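Local coordinates for putative mandelate racemase (Bordetella bronchiseptica, PDB 3OZM), which probably acts on sugar acids as a magnesium-dependent member of the enolase superfamily, and binds D-xylaric acid here, at residues A[29-34]-A[377-382]; A[304-309]-A[331-336]. One frame throughout, in Å; residues are numbered along the deposited sequence.

Contact 1 of 2, residues A[29-34]-A[377-382]; sequences LKLNRQ and GEPAIG. With DXL (D-xylaric acid), chain J.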
# COMPACT_ATOMS: atom_id res chain seq x y z
N LEU A 29 9.45 34.07 -3.26
CA LEU A 29 10.82 34.29 -2.83
C LEU A 29 11.02 33.78 -1.40
O LEU A 29 10.32 34.23 -0.48
CB LEU A 29 11.13 35.79 -2.87
CG LEU A 29 12.47 36.22 -2.26
CD1 LEU A 29 13.62 35.72 -3.12
CD2 LEU A 29 12.52 37.74 -2.13
N LYS A 30 11.96 32.87 -1.20
CA LYS A 30 12.21 32.32 0.14
C LYS A 30 12.85 33.38 1.04
O LYS A 30 13.76 34.11 0.63
CB LYS A 30 13.09 31.07 0.07
CG LYS A 30 12.50 29.95 -0.82
CD LYS A 30 13.29 28.64 -0.70
CE LYS A 30 12.86 27.68 -1.81
NZ LYS A 30 11.39 27.45 -1.73
N LEU A 31 12.36 33.46 2.28
CA LEU A 31 12.83 34.48 3.22
C LEU A 31 13.44 33.80 4.45
O LEU A 31 14.53 34.16 4.91
CB LEU A 31 11.67 35.39 3.63
CG LEU A 31 10.91 36.06 2.47
CD1 LEU A 31 9.66 36.78 2.95
CD2 LEU A 31 11.82 37.03 1.70
N ASN A 32 12.74 32.80 4.96
CA ASN A 32 13.20 32.04 6.12
C ASN A 32 12.81 30.58 5.94
O ASN A 32 11.70 30.30 5.49
CB ASN A 32 12.57 32.59 7.40
CG ASN A 32 13.08 33.99 7.76
OD1 ASN A 32 14.20 34.14 8.25
ND2 ASN A 32 12.25 35.01 7.53
N ARG A 33 13.70 29.65 6.27
CA ARG A 33 13.31 28.24 6.21
C ARG A 33 12.71 27.84 7.55
O ARG A 33 13.36 27.93 8.60
CB ARG A 33 14.48 27.34 5.81
CG ARG A 33 15.09 27.65 4.44
CD ARG A 33 14.03 27.69 3.32
NE ARG A 33 13.37 26.40 3.11
CZ ARG A 33 13.83 25.43 2.31
NH1 ARG A 33 14.96 25.57 1.63
NH2 ARG A 33 13.15 24.29 2.20
N GLN A 34 11.45 27.43 7.50
CA GLN A 34 10.67 27.18 8.70
C GLN A 34 10.09 25.78 8.73
O GLN A 34 10.05 25.09 7.70
CB GLN A 34 9.54 28.21 8.80
CG GLN A 34 10.05 29.66 8.73
CD GLN A 34 8.96 30.69 9.02
OE1 GLN A 34 7.76 30.43 8.85
NE2 GLN A 34 9.38 31.87 9.46
N GLY A 377 7.53 34.94 14.57
CA GLY A 377 6.63 35.62 13.65
C GLY A 377 7.21 36.00 12.30
O GLY A 377 6.55 36.66 11.50
N GLU A 378 8.45 35.58 12.04
CA GLU A 378 9.08 35.82 10.74
C GLU A 378 8.28 35.13 9.65
O GLU A 378 7.71 34.06 9.88
CB GLU A 378 10.52 35.28 10.72
CG GLU A 378 11.44 35.87 11.78
CD GLU A 378 11.53 35.00 13.02
OE1 GLU A 378 10.58 34.23 13.28
OE2 GLU A 378 12.55 35.09 13.73
N PRO A 379 8.25 35.72 8.44
CA PRO A 379 7.56 35.04 7.34
C PRO A 379 8.49 34.05 6.65
O PRO A 379 9.71 34.21 6.70
CB PRO A 379 7.23 36.20 6.39
CG PRO A 379 8.35 37.16 6.58
CD PRO A 379 8.84 37.00 8.02
N ALA A 380 7.92 33.04 6.00
CA ALA A 380 8.74 32.02 5.35
C ALA A 380 9.04 32.40 3.91
O ALA A 380 10.14 32.17 3.40
CB ALA A 380 8.04 30.67 5.39
N ILE A 381 8.06 32.98 3.24
CA ILE A 381 8.15 33.12 1.79
C ILE A 381 7.30 34.29 1.31
O ILE A 381 6.26 34.59 1.89
CB ILE A 381 7.74 31.78 1.11
CG1 ILE A 381 8.14 31.75 -0.36
CG2 ILE A 381 6.25 31.49 1.29
CD1 ILE A 381 8.09 30.35 -0.95
N GLY A 382 7.78 34.96 0.26
CA GLY A 382 7.05 36.05 -0.35
C GLY A 382 5.87 35.54 -1.15
O GLY A 382 5.68 34.33 -1.29
OAA DXL J . 11.04 26.02 -3.98
OAB DXL J . 8.99 25.49 -2.27
OAC DXL J . 8.34 23.19 -5.91
OAD DXL J . 10.81 21.22 -4.17
OAE DXL J . 9.59 26.00 -5.66
CAF DXL J . 9.93 25.74 -4.49
CAG DXL J . 8.91 25.01 -3.62
CAH DXL J . 9.21 23.50 -3.62
CAI DXL J . 9.46 22.98 -5.05
CAJ DXL J . 10.02 21.54 -5.08
OAK DXL J . 9.70 20.78 -6.03
OAL DXL J . 8.16 22.81 -2.93
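Across from the carbonyl of A380, the backbone N of L31 (2.8 Å to A380 O) and that of N32 come in from the same face of its plane, so one oxygen grips two successive amides. On one flank of this pair, G382 N donates to L29 O at 2.7 Å. On the other, side chains take over: N32 ND2 reaches P379 O at 2.8 Å, almost in line with the C=O bond and in the amide's own plane, while Q34 NE2, at the end of an extended chain, meets E378 O at 2.8 Å from well above that carbonyl's plane. Both amides thus read main-chain oxygens of a segment without regular structure. L31 CD1 lies against P379 CG at 3.9 Å. In fold terms, a tail segment following helix 367-371 runs roughly antiparallel to residues 29-34 of the N-terminal capping domain, with a single beta bridge between K30 and I381. Further out, Q34 NE2 also bonds S14 and E378 O also bonds W375. K30 turns away from the tail; a bend at its last torsion (chi4 -57°) brings NZ to D-xylarate, 2.7 Å from OAA and a weak 3.1 Å from OAB.

Contact 2 of 2, residues A[304-309]-A[331-336]; sequences HTFNDI and DITHND. With DXL (D-xylaric acid), chain J.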
# COMPACT_ATOMS: atom_id res chain seq x y z
N HIS A 304 7.72 14.57 -3.80
CA HIS A 304 8.25 15.85 -3.34
C HIS A 304 8.74 15.63 -1.90
O HIS A 304 8.10 14.89 -1.13
CB HIS A 304 7.12 16.88 -3.39
CG HIS A 304 7.47 18.20 -2.76
ND1 HIS A 304 7.30 18.45 -1.41
CD2 HIS A 304 7.92 19.35 -3.31
CE1 HIS A 304 7.66 19.70 -1.15
NE2 HIS A 304 8.02 20.27 -2.29
N THR A 305 9.87 16.25 -1.54
CA THR A 305 10.45 16.04 -0.20
C THR A 305 10.91 17.35 0.47
O THR A 305 11.45 17.32 1.58
CB THR A 305 11.69 15.15 -0.26
OG1 THR A 305 12.79 15.87 -0.85
CG2 THR A 305 11.43 13.86 -1.04
N PHE A 306 10.67 18.47 -0.20
CA PHE A 306 11.34 19.74 0.08
C PHE A 306 10.77 20.54 1.27
O PHE A 306 9.68 21.11 1.18
CB PHE A 306 11.25 20.57 -1.22
CG PHE A 306 12.23 21.73 -1.33
CD1 PHE A 306 13.42 21.58 -2.04
CD2 PHE A 306 11.91 22.97 -0.82
CE1 PHE A 306 14.29 22.65 -2.20
CE2 PHE A 306 12.79 24.06 -0.97
CZ PHE A 306 13.97 23.90 -1.67
N ASN A 307 11.49 20.54 2.38
CA ASN A 307 11.24 21.49 3.48
C ASN A 307 12.29 21.38 4.57
O ASN A 307 12.90 22.38 4.95
CB ASN A 307 9.86 21.32 4.12
CG ASN A 307 9.50 22.52 4.99
OD1 ASN A 307 9.18 23.58 4.49
ND2 ASN A 307 9.58 22.35 6.31
N ASP A 308 12.49 20.18 5.08
CA ASP A 308 13.41 19.98 6.19
C ASP A 308 13.92 18.54 6.20
O ASP A 308 13.49 17.71 5.40
CB ASP A 308 12.73 20.37 7.50
CG ASP A 308 11.46 19.56 7.77
OD1 ASP A 308 11.60 18.34 8.02
OD2 ASP A 308 10.34 20.14 7.74
N ILE A 309 14.86 18.23 7.10
CA ILE A 309 15.48 16.92 7.09
C ILE A 309 14.52 15.81 7.51
O ILE A 309 14.71 14.66 7.14
CB ILE A 309 16.77 16.86 7.95
CG1 ILE A 309 17.60 15.62 7.60
CG2 ILE A 309 16.42 16.86 9.44
CD1 ILE A 309 18.10 15.60 6.18
N ASP A 331 16.97 18.83 -1.43
CA ASP A 331 17.15 20.28 -1.27
C ASP A 331 18.62 20.63 -1.09
O ASP A 331 19.23 20.26 -0.08
CB ASP A 331 16.36 20.71 -0.03
CG ASP A 331 16.36 22.22 0.19
OD1 ASP A 331 17.09 22.98 -0.50
OD2 ASP A 331 15.61 22.64 1.10
N ILE A 332 19.20 21.31 -2.08
CA ILE A 332 20.57 21.81 -1.97
C ILE A 332 20.65 23.32 -1.72
O ILE A 332 21.73 23.91 -1.77
CB ILE A 332 21.44 21.41 -3.19
CG1 ILE A 332 20.75 21.72 -4.52
CG2 ILE A 332 21.76 19.92 -3.16
CD1 ILE A 332 20.52 23.21 -4.80
N THR A 333 19.51 23.96 -1.46
CA THR A 333 19.51 25.40 -1.20
C THR A 333 19.96 25.65 0.23
O THR A 333 20.08 24.72 1.02
CB THR A 333 18.13 26.06 -1.41
OG1 THR A 333 17.22 25.65 -0.38
CG2 THR A 333 17.55 25.71 -2.78
N HIS A 334 20.21 26.91 0.56
CA HIS A 334 20.60 27.23 1.93
C HIS A 334 19.47 26.93 2.92
O HIS A 334 18.42 27.58 2.89
CB HIS A 334 21.03 28.70 2.05
CG HIS A 334 21.42 29.07 3.45
ND1 HIS A 334 22.73 29.27 3.83
CD2 HIS A 334 20.67 29.23 4.56
CE1 HIS A 334 22.77 29.57 5.12
NE2 HIS A 334 21.53 29.54 5.59
N ASN A 335 19.68 25.96 3.80
CA ASN A 335 18.62 25.49 4.69
C ASN A 335 19.19 24.85 5.95
O ASN A 335 19.61 23.70 5.95
CB ASN A 335 17.71 24.48 3.96
CG ASN A 335 16.47 24.10 4.75
OD1 ASN A 335 16.31 24.50 5.91
ND2 ASN A 335 15.57 23.32 4.13
N ASP A 336 19.21 25.61 7.04
CA ASP A 336 19.70 25.08 8.32
C ASP A 336 18.90 23.87 8.82
O ASP A 336 19.42 23.05 9.59
CB ASP A 336 19.68 26.17 9.39
CG ASP A 336 20.71 27.25 9.14
OD1 ASP A 336 21.64 27.02 8.34
OD2 ASP A 336 20.58 28.33 9.76
OAA DXL J . 11.04 26.02 -3.98
OAB DXL J . 8.99 25.49 -2.27
OAC DXL J . 8.34 23.19 -5.91
OAD DXL J . 10.81 21.22 -4.17
OAE DXL J . 9.59 26.00 -5.66
CAF DXL J . 9.93 25.74 -4.49
CAG DXL J . 8.91 25.01 -3.62
CAH DXL J . 9.21 23.50 -3.62
CAI DXL J . 9.46 22.98 -5.05
CAJ DXL J . 10.02 21.54 -5.08
OAK DXL J . 9.70 20.78 -6.03
OAL DXL J . 8.16 22.81 -2.93
O HOH W 1 14.50 18.03 -0.05
O HOH W 2 14.27 20.13 2.27
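N335 ND2 bridges the two segments by hydrogen bonds, giving one to N307 O at 2.9 Å and another to D331 OD2 at 3.1 Å; both acceptors lie close to the plane of its amide, although it meets each from above the acceptor's own plane. D331 OD1 is held by T333 twice, by the backbone N in an Asx turn and by OG1 (2.7 Å) on the syn lone pair. The carboxylate is therefore gripped at both oxygens.

Stacking forms the second group. The D331 carboxylate lies over one face of the F306 ring, the two planes 21° apart, with OD2 displaced toward the ring's rim; how closely the two groups approach is doubtful, because the modelled spacing is too short in places. With chi1 at -161°, opposite the main-chain nitrogen, the F306 ring extends to D331, and its CZ also approaches T333 OG1 at 3.9 Å.

These segments follow strands 300-301 and 328-331 of the TIM-barrel domain, at the end where enolase-superfamily enzymes place their active site. Each leads into a helix, N-capped by D308 and N335 respectively; D308 caps through OD1, while its OD2 bonds S51 OG.

Water supplies a third link. One molecule donates to T305 OG1 and accepts from D331 N; a second donates to D331 OD2 and accepts weakly from N307 N.

The last group involves the ligand. H304 NE2 and D-xylarate OAL share a hydrogen bond of 2.6 Å at the edge of the imidazole, whose ND1 is bonded to D277. This His-Asp pairing recalls the dyad of mandelate racemase relatives. F306 CB lies 3.1 Å from ligand OAD.

The two contacts differ in span: contact 1 joins segments 343 residues apart, contact 2 segments only 22 apart. Contact 1 sits at the surface and brings the chain's tail to the capping domain, mostly through main-chain carbonyls met by backbone and side-chain amides; contact 2 is buried and holds two barrel loops together through an asparagine amide, a ring beside a carboxylate, and two waters. Along the chain, the second is nested inside the loop closed by the first. Their segments also meet directly: R33 NH1 forms a salt bridge with D331 OD2 at 3.0 Å, and N307 ND2 probably bonds Q34 O. Both border D-xylarate, K30 from the cap and H304 from the barrel, consistent with a site shared between domains.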